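Local coordinates for protein xylulokinase (Brucella ovis, PDB 5VM1) that probably phosphorylates D-xylulose at the expense of ATP, giving D-xylulose 5-phosphate and ADP, as a member of the FGGY family of carbohydrate kinases, at residues 12-17 with 82-87; 109-114 with 138-143; 373-378 with 408-413; 154-159 with 205-210; 128-133 with 284-289. All coordinates share one frame; numbering follows the deposited sequence.

Contact 1. Residues 12-17 with 82-87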
# COMPACT_ATOMS: atom_id res chain seq x y z
N GLY A 12 11.87 0.10 -13.59
CA GLY A 12 10.80 0.44 -12.67
C GLY A 12 11.25 1.52 -11.70
O GLY A 12 12.36 1.45 -11.17
N LEU A 13 10.39 2.52 -11.49
CA LEU A 13 10.67 3.62 -10.56
C LEU A 13 9.60 3.61 -9.47
O LEU A 13 8.43 3.88 -9.76
CB LEU A 13 10.68 4.98 -11.25
CG LEU A 13 11.72 5.10 -12.35
CD1 LEU A 13 11.59 6.43 -13.11
CD2 LEU A 13 13.09 4.89 -11.77
N ASP A 14 10.01 3.32 -8.23
CA ASP A 14 9.11 3.38 -7.08
C ASP A 14 9.41 4.66 -6.31
O ASP A 14 10.47 4.80 -5.69
CB ASP A 14 9.26 2.16 -6.16
CG ASP A 14 8.18 2.12 -5.07
OD1 ASP A 14 7.10 2.73 -5.27
OD2 ASP A 14 8.40 1.51 -4.01
N LEU A 15 8.46 5.57 -6.32
CA LEU A 15 8.55 6.80 -5.54
C LEU A 15 7.86 6.53 -4.19
O LEU A 15 6.64 6.59 -4.04
CB LEU A 15 7.94 7.95 -6.34
CG LEU A 15 7.54 9.27 -5.69
CD1 LEU A 15 8.69 9.73 -4.86
CD2 LEU A 15 7.17 10.30 -6.79
N GLY A 16 8.65 6.14 -3.19
CA GLY A 16 8.10 5.89 -1.88
C GLY A 16 8.17 7.14 -1.02
O GLY A 16 8.66 8.20 -1.42
N THR A 17 7.68 6.99 0.20
CA THR A 17 7.73 8.15 1.06
C THR A 17 9.15 8.39 1.58
O THR A 17 9.58 9.54 1.70
CB THR A 17 6.66 8.00 2.15
OG1 THR A 17 7.09 8.63 3.36
CG2 THR A 17 6.30 6.54 2.39
N GLY A 82 8.12 1.63 -16.10
CA GLY A 82 6.93 1.55 -15.25
C GLY A 82 7.11 2.31 -13.95
O GLY A 82 8.20 2.32 -13.38
N LEU A 83 6.04 2.95 -13.50
CA LEU A 83 6.05 3.80 -12.31
C LEU A 83 5.24 3.21 -11.15
O LEU A 83 4.19 2.59 -11.34
CB LEU A 83 5.51 5.20 -12.63
CG LEU A 83 6.21 5.97 -13.72
CD1 LEU A 83 5.65 7.38 -13.87
CD2 LEU A 83 7.65 6.01 -13.39
N SER A 84 5.71 3.48 -9.94
CA SER A 84 5.01 3.15 -8.71
C SER A 84 5.15 4.32 -7.74
O SER A 84 6.15 5.04 -7.76
CB SER A 84 5.58 1.91 -8.03
OG SER A 84 4.99 1.75 -6.76
N GLY A 85 4.12 4.52 -6.93
CA GLY A 85 4.15 5.64 -6.00
C GLY A 85 3.37 5.42 -4.73
O GLY A 85 2.37 4.69 -4.69
N GLN A 86 3.82 6.12 -3.68
CA GLN A 86 3.01 6.34 -2.50
C GLN A 86 1.72 6.99 -2.92
O GLN A 86 1.74 7.99 -3.65
CB GLN A 86 3.77 7.26 -1.55
CG GLN A 86 4.57 8.33 -2.29
CD GLN A 86 5.00 9.51 -1.42
OE1 GLN A 86 4.25 10.01 -0.58
NE2 GLN A 86 6.25 9.93 -1.59
N MET A 87 0.61 6.46 -2.42
CA MET A 87 -0.75 6.79 -2.84
C MET A 87 -1.23 8.08 -2.19
O MET A 87 -0.59 8.64 -1.30
CB MET A 87 -1.68 5.63 -2.49
CG MET A 87 -1.28 4.26 -3.08
SD MET A 87 -2.40 2.93 -2.68
CE MET A 87 -3.90 3.49 -3.42
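D14 and S84 are paired neighbours on two adjacent parallel strands, side chains on the same face, and the serine OG donates a hydrogen bond to D14 OD1 at 2.8 Å, meeting the carboxylate from above its plane. D14 CG and S84 OG are both anti to their backbone nitrogens (chi1 -171° for D14, 172° for S84), and with this torsion the aspartate leans across to its neighbour. A short polar serine suits this place, since its hydroxyl reaches the acid directly from the neighbouring strand. The opposite face of the sheet is apolar: L13 and L83 run side by side in the same direction, with L13 CB 3.8 Å from L83 CD2. At the last rung, Q86 carries its CG past the carbonyl of L15, and its NE2 bonds to Q51 OE1.

Behind these side chains stands a regular parallel ladder. L13 bonds through its N to G82 O (2.9 Å) and through its O to S84 N (2.8 Å). L15 repeats the pattern, with its N to S84 O (2.8 Å) and its O to Q86 N (2.9 Å), so each leucine grips the residues flanking its partner. G82 and G85 bring only backbone to the pairing.

D14 is predicted to be important for activity, and S84 lies close to D243, the predicted proton acceptor, so the polar face belongs to the probable catalytic cleft of this actin-like ATPase fold. Helices 433-446 and 243-251 come up to that face, helix 161-170 packs on the leucines, and strands 19-26 and 236-242 continue the sheet beyond 9-15 and 78-85.

Contact 2. Residues 109-114 with 138-143; sequences TRSYRE and APKLVW
R110 comes over one face of the W143 indole, its CD sitting 3.3 Å from the centroid of the six-membered ring in a CH-pi contact. The chain bends at chi3 (77°), which keeps the charged end above the same ring: CZ lies 4.5 Å from that centroid, a cation-pi arrangement. The guanidinium stands steeply on the ring, their planes 79° apart, and NH1 at its edge dips toward the far rim of the indole. Its NH2 forms salt bridges with E50 and D108, which should help to fix the group's rotation.

S111, at the N-cap position of helix 112-120, does not cap with its side chain; the small group instead fits closely against the second helix, CB 3.9 Å from P139 CB and OG beside K140 CA. In the first turn of the helix, E114 uses its aliphatic part first: CG packs on V142 CG1 at 3.6 Å. A bend at chi2 then brings the carboxylate round to the indole, where OE1 lies in the ring plane at the edge, 3.7 Å from W143 CD1, with the two planes nearly perpendicular.

W143 thus has the arginine over one face and the carboxylate at its rim, while W48 meets it almost at right angles. Such an arginine-tryptophan cation-pi pair here fastens the turn that leads into helix 112-120 to the flank of helix 137-147 in the N-terminal FGGY domain.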
# COMPACT_ATOMS: atom_id res chain seq x y z
N THR A 109 -2.75 14.10 8.53
CA THR A 109 -4.07 14.07 9.16
C THR A 109 -4.64 15.46 9.44
O THR A 109 -5.59 15.59 10.20
CB THR A 109 -4.06 13.25 10.45
OG1 THR A 109 -3.12 13.80 11.39
CG2 THR A 109 -3.72 11.79 10.19
N ARG A 110 -4.09 16.51 8.82
CA ARG A 110 -4.57 17.86 9.10
C ARG A 110 -6.01 18.07 8.61
O ARG A 110 -6.65 19.04 9.05
CB ARG A 110 -3.66 18.90 8.45
CG ARG A 110 -4.06 19.23 7.02
CD ARG A 110 -3.11 20.18 6.36
NE ARG A 110 -1.88 19.55 5.91
CZ ARG A 110 -0.90 20.19 5.29
NH1 ARG A 110 -1.02 21.49 5.04
NH2 ARG A 110 0.19 19.55 4.91
N SER A 111 -6.54 17.20 7.73
CA SER A 111 -7.86 17.33 7.11
C SER A 111 -8.92 16.50 7.82
O SER A 111 -9.97 16.20 7.23
CB SER A 111 -7.85 16.89 5.63
OG SER A 111 -6.72 17.31 4.91
N TYR A 112 -8.70 16.17 9.10
CA TYR A 112 -9.63 15.26 9.76
C TYR A 112 -11.05 15.79 9.75
O TYR A 112 -12.00 15.02 9.54
CB TYR A 112 -9.13 14.97 11.18
CG TYR A 112 -9.04 16.16 12.08
CD1 TYR A 112 -7.94 17.01 12.02
CD2 TYR A 112 -10.04 16.43 13.01
CE1 TYR A 112 -7.84 18.11 12.86
CE2 TYR A 112 -9.95 17.53 13.86
CZ TYR A 112 -8.84 18.36 13.77
OH TYR A 112 -8.73 19.46 14.60
N ARG A 113 -11.22 17.11 9.92
CA ARG A 113 -12.56 17.72 9.87
C ARG A 113 -13.18 17.61 8.48
O ARG A 113 -14.37 17.31 8.34
CB ARG A 113 -12.50 19.18 10.31
CG ARG A 113 -12.43 19.35 11.84
CD ARG A 113 -12.18 20.80 12.26
NE ARG A 113 -10.77 21.18 12.19
CZ ARG A 113 -10.08 21.67 13.22
NH1 ARG A 113 -10.68 21.85 14.40
NH2 ARG A 113 -8.78 21.97 13.08
N GLU A 114 -12.40 17.90 7.44
CA GLU A 114 -12.97 17.84 6.10
C GLU A 114 -13.31 16.40 5.71
O GLU A 114 -14.37 16.16 5.12
CB GLU A 114 -12.01 18.49 5.10
CG GLU A 114 -11.91 20.00 5.27
CD GLU A 114 -11.03 20.40 6.45
OE1 GLU A 114 -10.21 19.55 6.92
OE2 GLU A 114 -11.20 21.54 6.94
N ALA A 138 -9.14 13.85 -1.67
CA ALA A 138 -10.31 14.72 -1.63
C ALA A 138 -10.40 15.61 -0.39
O ALA A 138 -10.47 16.84 -0.56
CB ALA A 138 -11.58 13.85 -1.76
N PRO A 139 -10.35 15.09 0.85
CA PRO A 139 -10.43 15.99 2.02
C PRO A 139 -9.32 17.03 2.08
O PRO A 139 -9.57 18.15 2.57
CB PRO A 139 -10.30 15.04 3.22
CG PRO A 139 -10.26 13.67 2.67
CD PRO A 139 -9.96 13.72 1.23
N LYS A 140 -8.11 16.70 1.60
CA LYS A 140 -7.01 17.65 1.60
C LYS A 140 -7.35 18.85 0.73
O LYS A 140 -6.90 19.97 1.02
CB LYS A 140 -5.71 17.03 1.08
CG LYS A 140 -5.12 15.80 1.78
CD LYS A 140 -4.05 15.29 0.79
CE LYS A 140 -3.61 13.82 0.91
NZ LYS A 140 -3.42 13.35 2.27
N LEU A 141 -8.12 18.65 -0.35
CA LEU A 141 -8.42 19.80 -1.20
C LEU A 141 -9.51 20.69 -0.63
O LEU A 141 -9.52 21.89 -0.92
CB LEU A 141 -8.78 19.37 -2.62
CG LEU A 141 -7.42 19.53 -3.28
CD1 LEU A 141 -6.57 18.24 -3.34
CD2 LEU A 141 -7.48 20.35 -4.56
N VAL A 142 -10.42 20.14 0.18
CA VAL A 142 -11.30 21.02 0.92
C VAL A 142 -10.49 21.81 1.94
O VAL A 142 -10.70 23.02 2.11
CB VAL A 142 -12.44 20.20 1.56
CG1 VAL A 142 -13.45 21.14 2.27
CG2 VAL A 142 -13.10 19.28 0.51
N TRP A 143 -9.52 21.15 2.59
CA TRP A 143 -8.63 21.83 3.52
C TRP A 143 -7.97 23.03 2.88
O TRP A 143 -7.95 24.12 3.45
CB TRP A 143 -7.54 20.87 4.07
CG TRP A 143 -6.77 21.51 5.19
CD1 TRP A 143 -7.13 21.53 6.52
CD2 TRP A 143 -5.55 22.28 5.10
NE1 TRP A 143 -6.23 22.26 7.25
CE2 TRP A 143 -5.25 22.74 6.41
CE3 TRP A 143 -4.69 22.64 4.05
CZ2 TRP A 143 -4.12 23.51 6.70
CZ3 TRP A 143 -3.58 23.42 4.35
CH2 TRP A 143 -3.30 23.84 5.66

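Contact 3. Residues 373-378 with 408-413; sequences AVLEGV and STYWLK
L375 fits between Y410 and W411, one methyl for each aromatic ring. The CH-pi component comes from CD2, which sits over the face of the W411 indole, 3.7 Å from the centroid of its six-membered ring. Ordinary apolar packing supplies most of the rest: CD1, the other branch, touches Y410 CD1 at 3.8 Å, and V378, one turn on, sets CG1 3.6 Å from W411 CZ2. A forked leucine suits a site with two rings to meet, and a compact valine lets the indole lie close to the helix.

Polar interactions are fewer. W411 NE1 points to L375 O at 3.3 Å, but the N-H...O angle is only 130° and the bond is weak. At the start of the second helix S408 acts as N-cap, its OG accepting from W411 N at 2.9 Å while also bonding to D323; Y410 OH reaches beyond the pair to K331 N.

The axes of 373-378 and 409-413 cross at -40°, 9.6 Å apart. Within the C-terminal FGGY domain, helices 367-390 and 409-419 therefore hold together here chiefly by shape and dispersion, the weak indole bond giving the buried N-H a polar partner.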
# COMPACT_ATOMS: atom_id res chain seq x y z
N ALA A 373 1.70 -13.43 23.15
CA ALA A 373 0.35 -12.89 23.04
C ALA A 373 0.29 -11.73 22.06
O ALA A 373 -0.76 -11.48 21.46
CB ALA A 373 -0.15 -12.47 24.42
N VAL A 374 1.39 -10.98 21.91
CA VAL A 374 1.43 -9.91 20.92
C VAL A 374 1.35 -10.48 19.51
O VAL A 374 0.61 -9.98 18.66
CB VAL A 374 2.69 -9.03 21.09
CG1 VAL A 374 2.82 -8.02 19.91
CG2 VAL A 374 2.69 -8.31 22.44
N LEU A 375 2.12 -11.54 19.23
CA LEU A 375 2.06 -12.16 17.91
C LEU A 375 0.72 -12.82 17.68
O LEU A 375 0.13 -12.67 16.60
CB LEU A 375 3.21 -13.16 17.73
CG LEU A 375 4.67 -12.70 17.93
CD1 LEU A 375 5.67 -13.72 17.39
CD2 LEU A 375 4.93 -11.31 17.35
N GLU A 376 0.20 -13.54 18.69
CA GLU A 376 -1.13 -14.14 18.56
C GLU A 376 -2.19 -13.09 18.27
O GLU A 376 -3.04 -13.28 17.38
CB GLU A 376 -1.49 -14.89 19.83
CG GLU A 376 -0.85 -16.23 20.01
CD GLU A 376 -0.85 -16.67 21.47
OE1 GLU A 376 -1.42 -15.93 22.31
OE2 GLU A 376 -0.28 -17.75 21.77
N GLY A 377 -2.14 -11.97 18.99
CA GLY A 377 -3.15 -10.93 18.84
C GLY A 377 -3.12 -10.28 17.46
O GLY A 377 -4.17 -9.99 16.88
N VAL A 378 -1.93 -10.02 16.93
CA VAL A 378 -1.89 -9.48 15.58
C VAL A 378 -2.39 -10.52 14.60
O VAL A 378 -3.17 -10.20 13.70
CB VAL A 378 -0.48 -8.99 15.20
CG1 VAL A 378 -0.36 -8.83 13.69
CG2 VAL A 378 -0.23 -7.66 15.85
N SER A 408 9.80 -13.62 11.03
CA SER A 408 9.58 -14.40 12.24
C SER A 408 8.86 -15.70 11.90
O SER A 408 7.68 -15.70 11.53
CB SER A 408 8.77 -13.59 13.25
OG SER A 408 8.20 -14.47 14.20
N THR A 409 9.56 -16.83 12.06
CA THR A 409 8.94 -18.13 11.86
C THR A 409 7.76 -18.32 12.81
O THR A 409 6.73 -18.90 12.43
CB THR A 409 9.97 -19.24 12.06
OG1 THR A 409 11.09 -19.01 11.20
CG2 THR A 409 9.37 -20.58 11.73
N TYR A 410 7.88 -17.85 14.04
CA TYR A 410 6.76 -17.98 14.97
C TYR A 410 5.55 -17.24 14.44
O TYR A 410 4.44 -17.79 14.44
CB TYR A 410 7.13 -17.45 16.36
CG TYR A 410 6.21 -17.98 17.44
CD1 TYR A 410 4.93 -17.47 17.60
CD2 TYR A 410 6.63 -19.02 18.28
CE1 TYR A 410 4.09 -17.96 18.57
CE2 TYR A 410 5.79 -19.52 19.26
CZ TYR A 410 4.51 -18.99 19.40
OH TYR A 410 3.66 -19.49 20.36
N TRP A 411 5.74 -16.01 13.97
CA TRP A 411 4.61 -15.20 13.52
C TRP A 411 3.89 -15.86 12.36
O TRP A 411 2.66 -15.79 12.28
CB TRP A 411 5.05 -13.80 13.10
CG TRP A 411 4.09 -12.74 13.54
CD1 TRP A 411 2.80 -12.92 13.97
CD2 TRP A 411 4.37 -11.34 13.68
NE1 TRP A 411 2.26 -11.71 14.34
CE2 TRP A 411 3.20 -10.73 14.18
CE3 TRP A 411 5.49 -10.55 13.42
CZ2 TRP A 411 3.13 -9.36 14.43
CZ3 TRP A 411 5.41 -9.19 13.66
CH2 TRP A 411 4.24 -8.61 14.15
N LEU A 412 4.64 -16.47 11.44
CA LEU A 412 4.04 -17.11 10.27
C LEU A 412 3.24 -18.34 10.66
O LEU A 412 2.14 -18.57 10.13
CB LEU A 412 5.11 -17.48 9.25
CG LEU A 412 5.86 -16.29 8.66
CD1 LEU A 412 6.89 -16.79 7.68
CD2 LEU A 412 4.87 -15.35 7.99
N LYS A 413 3.78 -19.16 11.57
CA LYS A 413 3.04 -20.33 12.05
C LYS A 413 1.79 -19.90 12.82
O LYS A 413 0.74 -20.52 12.70
CB LYS A 413 3.93 -21.20 12.93
CG LYS A 413 5.11 -21.79 12.21
CD LYS A 413 5.67 -22.99 12.94
CE LYS A 413 7.01 -23.38 12.38
NZ LYS A 413 7.66 -24.40 13.23

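Contact 4. Residues 154-159 with 205-210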
# COMPACT_ATOMS: atom_id res chain seq x y z
N ARG A 154 -5.59 29.02 -7.85
CA ARG A 154 -4.61 28.85 -8.92
C ARG A 154 -4.43 27.40 -9.34
O ARG A 154 -3.64 27.14 -10.25
CB ARG A 154 -3.25 29.42 -8.50
CG ARG A 154 -3.29 30.89 -8.18
CD ARG A 154 -1.88 31.42 -8.15
NE ARG A 154 -1.31 31.39 -6.81
CZ ARG A 154 -0.05 31.08 -6.54
NH1 ARG A 154 0.79 30.76 -7.53
NH2 ARG A 154 0.38 31.09 -5.28
N ILE A 155 -5.18 26.47 -8.75
CA ILE A 155 -5.05 25.06 -9.09
C ILE A 155 -5.55 24.80 -10.51
O ILE A 155 -6.73 24.98 -10.83
CB ILE A 155 -5.82 24.19 -8.09
CG1 ILE A 155 -5.21 24.27 -6.70
CG2 ILE A 155 -5.90 22.76 -8.60
CD1 ILE A 155 -5.98 23.50 -5.71
N ARG A 156 -4.67 24.28 -11.35
CA ARG A 156 -5.07 23.85 -12.68
C ARG A 156 -4.97 22.34 -12.86
O ARG A 156 -5.55 21.80 -13.81
CB ARG A 156 -4.25 24.60 -13.75
CG ARG A 156 -4.87 25.98 -14.13
CD ARG A 156 -6.35 25.87 -14.64
NE ARG A 156 -6.53 24.64 -15.44
CZ ARG A 156 -7.68 23.97 -15.60
NH1 ARG A 156 -8.80 24.39 -15.03
NH2 ARG A 156 -7.69 22.86 -16.33
N LYS A 157 -4.25 21.65 -11.98
CA LYS A 157 -4.15 20.20 -12.03
C LYS A 157 -3.87 19.67 -10.61
O LYS A 157 -3.11 20.28 -9.86
CB LYS A 157 -3.05 19.81 -13.03
CG LYS A 157 -3.11 18.39 -13.55
CD LYS A 157 -4.27 18.22 -14.50
CE LYS A 157 -4.34 19.35 -15.55
NZ LYS A 157 -5.21 18.96 -16.70
N VAL A 158 -4.46 18.53 -10.26
CA VAL A 158 -4.16 17.81 -9.02
C VAL A 158 -3.59 16.46 -9.40
O VAL A 158 -4.28 15.63 -10.00
CB VAL A 158 -5.38 17.61 -8.11
CG1 VAL A 158 -4.99 16.75 -6.88
CG2 VAL A 158 -6.01 18.97 -7.67
N LEU A 159 -2.34 16.21 -9.03
CA LEU A 159 -1.67 14.99 -9.41
C LEU A 159 -1.21 14.24 -8.17
O LEU A 159 -0.88 14.86 -7.16
CB LEU A 159 -0.47 15.27 -10.32
CG LEU A 159 -0.67 15.85 -11.70
CD1 LEU A 159 0.67 16.27 -12.29
CD2 LEU A 159 -1.34 14.82 -12.59
N GLU A 205 -13.41 18.04 -13.68
CA GLU A 205 -12.64 16.93 -14.24
C GLU A 205 -11.44 17.40 -15.05
O GLU A 205 -10.44 16.67 -15.15
CB GLU A 205 -13.57 16.06 -15.08
CG GLU A 205 -12.96 14.80 -15.61
CD GLU A 205 -14.04 13.82 -16.03
OE1 GLU A 205 -13.70 12.74 -16.55
OE2 GLU A 205 -15.23 14.17 -15.84
N GLY A 206 -11.49 18.62 -15.61
CA GLY A 206 -10.38 19.17 -16.34
C GLY A 206 -9.16 19.47 -15.50
O GLY A 206 -8.10 19.76 -16.07
N GLN A 207 -9.30 19.47 -14.18
CA GLN A 207 -8.19 19.59 -13.25
C GLN A 207 -7.66 18.24 -12.83
O GLN A 207 -6.79 18.20 -11.96
CB GLN A 207 -8.61 20.38 -12.00
CG GLN A 207 -8.78 21.88 -12.19
CD GLN A 207 -9.60 22.48 -11.05
OE1 GLN A 207 -10.71 22.01 -10.75
NE2 GLN A 207 -9.06 23.51 -10.41
N MET A 208 -8.22 17.14 -13.35
CA MET A 208 -7.67 15.81 -13.09
C MET A 208 -6.86 15.37 -14.30
O MET A 208 -7.10 15.84 -15.42
CB MET A 208 -8.77 14.78 -12.80
CG MET A 208 -9.73 15.08 -11.66
SD MET A 208 -9.00 14.90 -10.02
CE MET A 208 -8.70 16.60 -9.52
N PRO A 209 -5.90 14.47 -14.11
CA PRO A 209 -5.23 13.85 -15.26
C PRO A 209 -6.17 12.87 -15.95
O PRO A 209 -7.19 12.44 -15.41
CB PRO A 209 -4.04 13.12 -14.64
CG PRO A 209 -4.56 12.72 -13.28
CD PRO A 209 -5.42 13.90 -12.84
N GLN A 210 -5.80 12.49 -17.16
CA GLN A 210 -6.55 11.47 -17.88
C GLN A 210 -6.22 10.10 -17.31
O GLN A 210 -5.13 9.88 -16.77
CB GLN A 210 -6.26 11.54 -19.39
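K157 and Q207 come together at a classic beta bulge, where R156 and K157 both face L93 of strand 91-93. Along its other edge, strand 157-159 meets the end of a 3-10 turn, and V158 N donates to Q207 O (2.9 Å).

The long side chains reach their partners by quite different shapes. Q207 stays extended beyond CG, and its NE2 donates to I155 O at 2.8 Å; the acceptor lies in the amide plane, yet the donor stands well above the plane of the I155 carbonyl. The amide's other end, OE1, bonds to G204 N. K157 instead curls at chi2 (72°) and chi3 (47°), which turns the ammonium back to G206 O, 3.1 Å from NZ, and it also makes a cation-pi contact with Y173. R156 starts away from the turn but is bent at chi2 and chi3, and this brings its guanidinium round so that one face lies over Q207 CG, with NH1 3.8 Å from that carbon and its plane only 17° from that of the Q207 amide. Long, flexible polar side chains suit this rim: they can fold back to backbone carbonyls, K157 to G206 O and Q207 to I155 O.

Deeper in, the residues are apolar. M208 is bent at chi2 and chi3, which swings its methyl to V158, CE 3.7 Å from V158 CB; W185 borders both side chains, and L141 packs on V158. P209 has no N-H to offer the strand; it packs its ring carbon CD on V158 O instead. Last along the strand, L159 slides past the proline in the opposite direction, CD2 resting 3.8 Å from P209 CB.

Contact 5. Residues 128-133 with 284-289; sequences TGNIVF and VHAFCH
N130 binds the backbone of A286 in a contact between the two halves of the kinase: the loop after helix 122-128, in the N-terminal FGGY region, meets strand 285-288, an edge strand of the C-terminal sheet. The carboxamide makes a pair of hydrogen bonds to the N and O of this one residue. OD1 accepts from A286 N at 2.7 Å, in the carbonyl plane and on a lone pair, while ND2 donates to A286 O at 2.9 Å from above that carbonyl's plane. Because H285 and F287 pair with strand 295-301, the N and O of A286 face outward, and asparagine, carrying donor and acceptor on one flat group, takes up both. H285 ND1 adds a weak bond to N130 OD1 (3.4 Å). F287 leans its CE1 toward N130 ND2.

Two waters extend the join. One bridges G129 O and V284 O; the other accepts from I131 N and donates to V284 O at 2.6 Å, so that carbonyl receives both. F133 and H285 meet rim to rim, neither over the other's face, with centroids 5.7 Å apart and planes at 68°; F133 also makes a cation-pi contact with R346.

The loop is shaped for this role. T128 OG1 accepts from N130 N at 3.0 Å in an ST turn, while also bonding to F124 O in helix 122-128, and G129 leaves the helix with positive phi (72°), a conformation glycine adopts easily. F287 also lies about 4 Å, side chain to side chain, from M87, predicted to bind substrate, so the strand that N130 holds runs on to F287, next to the probable sugar site in the interdomain cleft of FGGY kinases.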
# COMPACT_ATOMS: atom_id res chain seq x y z
N THR A 128 -17.22 5.82 -4.31
CA THR A 128 -15.87 5.31 -4.18
C THR A 128 -15.80 3.91 -3.58
O THR A 128 -14.80 3.21 -3.78
CB THR A 128 -14.99 6.21 -3.29
OG1 THR A 128 -15.32 5.99 -1.92
CG2 THR A 128 -15.11 7.68 -3.62
N GLY A 129 -16.82 3.49 -2.82
CA GLY A 129 -16.76 2.25 -2.07
C GLY A 129 -15.84 2.25 -0.86
O GLY A 129 -15.58 1.18 -0.30
N ASN A 130 -15.35 3.42 -0.43
CA ASN A 130 -14.38 3.49 0.66
C ASN A 130 -14.75 4.59 1.65
O ASN A 130 -15.44 5.57 1.33
CB ASN A 130 -12.95 3.75 0.13
CG ASN A 130 -12.46 2.65 -0.81
OD1 ASN A 130 -12.08 1.58 -0.37
ND2 ASN A 130 -12.43 2.95 -2.13
N ILE A 131 -14.26 4.42 2.87
CA ILE A 131 -14.29 5.49 3.86
C ILE A 131 -13.39 6.63 3.38
O ILE A 131 -12.35 6.40 2.74
CB ILE A 131 -13.83 4.94 5.22
CG1 ILE A 131 -14.85 3.94 5.77
CG2 ILE A 131 -13.54 6.07 6.21
CD1 ILE A 131 -14.37 3.16 6.99
N VAL A 132 -13.79 7.86 3.68
CA VAL A 132 -12.98 9.04 3.36
C VAL A 132 -12.11 9.32 4.58
O VAL A 132 -12.55 9.92 5.57
CB VAL A 132 -13.83 10.25 2.98
CG1 VAL A 132 -12.97 11.35 2.37
CG2 VAL A 132 -14.95 9.85 2.05
N PHE A 133 -10.87 8.86 4.54
CA PHE A 133 -9.91 9.20 5.58
C PHE A 133 -9.17 10.49 5.24
O PHE A 133 -9.10 10.91 4.08
CB PHE A 133 -8.93 8.05 5.77
CG PHE A 133 -9.53 6.87 6.44
CD1 PHE A 133 -9.76 6.89 7.80
CD2 PHE A 133 -9.88 5.74 5.71
CE1 PHE A 133 -10.32 5.80 8.43
CE2 PHE A 133 -10.44 4.64 6.34
CZ PHE A 133 -10.66 4.67 7.69
N VAL A 284 -13.22 -2.11 5.04
CA VAL A 284 -12.22 -2.62 4.09
C VAL A 284 -12.13 -1.63 2.94
O VAL A 284 -13.08 -0.91 2.63
CB VAL A 284 -12.52 -4.04 3.56
CG1 VAL A 284 -13.32 -4.88 4.54
CG2 VAL A 284 -13.18 -3.98 2.21
N HIS A 285 -10.93 -1.49 2.37
CA HIS A 285 -10.74 -0.69 1.17
C HIS A 285 -10.97 -1.54 -0.08
O HIS A 285 -10.60 -2.72 -0.12
CB HIS A 285 -9.35 -0.06 1.14
CG HIS A 285 -9.18 1.00 2.17
ND1 HIS A 285 -9.96 2.14 2.20
CD2 HIS A 285 -8.39 1.06 3.27
CE1 HIS A 285 -9.62 2.88 3.25
NE2 HIS A 285 -8.68 2.24 3.92
N ALA A 286 -11.61 -0.94 -1.09
CA ALA A 286 -11.81 -1.58 -2.39
C ALA A 286 -11.37 -0.58 -3.46
O ALA A 286 -11.98 0.48 -3.62
CB ALA A 286 -13.25 -2.01 -2.64
N PHE A 287 -10.32 -0.94 -4.18
CA PHE A 287 -9.71 -0.08 -5.18
C PHE A 287 -9.57 -0.86 -6.47
O PHE A 287 -9.52 -2.10 -6.48
CB PHE A 287 -8.31 0.39 -4.76
CG PHE A 287 -8.27 1.24 -3.53
CD1 PHE A 287 -9.15 2.29 -3.35
CD2 PHE A 287 -7.29 1.02 -2.57
CE1 PHE A 287 -9.07 3.10 -2.21
CE2 PHE A 287 -7.21 1.83 -1.43
CZ PHE A 287 -8.11 2.87 -1.25
N CYS A 288 -9.43 -0.11 -7.57
CA CYS A 288 -9.03 -0.72 -8.83
C CYS A 288 -7.63 -1.30 -8.71
O CYS A 288 -6.78 -0.78 -7.97
CB CYS A 288 -9.04 0.31 -9.97
SG CYS A 288 -10.60 1.20 -10.21
N HIS A 289 -7.38 -2.38 -9.43
CA HIS A 289 -6.04 -2.93 -9.54
C HIS A 289 -5.31 -2.24 -10.69
O HIS A 289 -5.84 -1.35 -11.35
CB HIS A 289 -6.09 -4.43 -9.76
CG HIS A 289 -4.91 -5.17 -9.22
ND1 HIS A 289 -3.64 -4.64 -9.22
CD2 HIS A 289 -4.79 -6.42 -8.70
CE1 HIS A 289 -2.79 -5.52 -8.73
NE2 HIS A 289 -3.46 -6.61 -8.41
O HOH W 1 -14.85 -1.34 0.25
O HOH W 2 -13.00 1.58 3.22

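From the N terminus, contact 1 is the first to close, joining strands 9-15 and 78-85 around 64 intervening residues. Contact 2 then opens, and before it closes the chain passes through 128-133, the first half of contact 5; the two therefore cross, and they touch where P139 meets V132 and F133. Contact 4 is nested within the long loop of contact 5 and leans on contact 2 through L141, which packs on I155 and V158. When 284-289 completes contact 5, the two halves of the kinase are tied, and F287 approaches M87 of contact 1. Contact 3 follows separately, pairing helices of the C-terminal domain, its centre about 45 Å from that of contact 4.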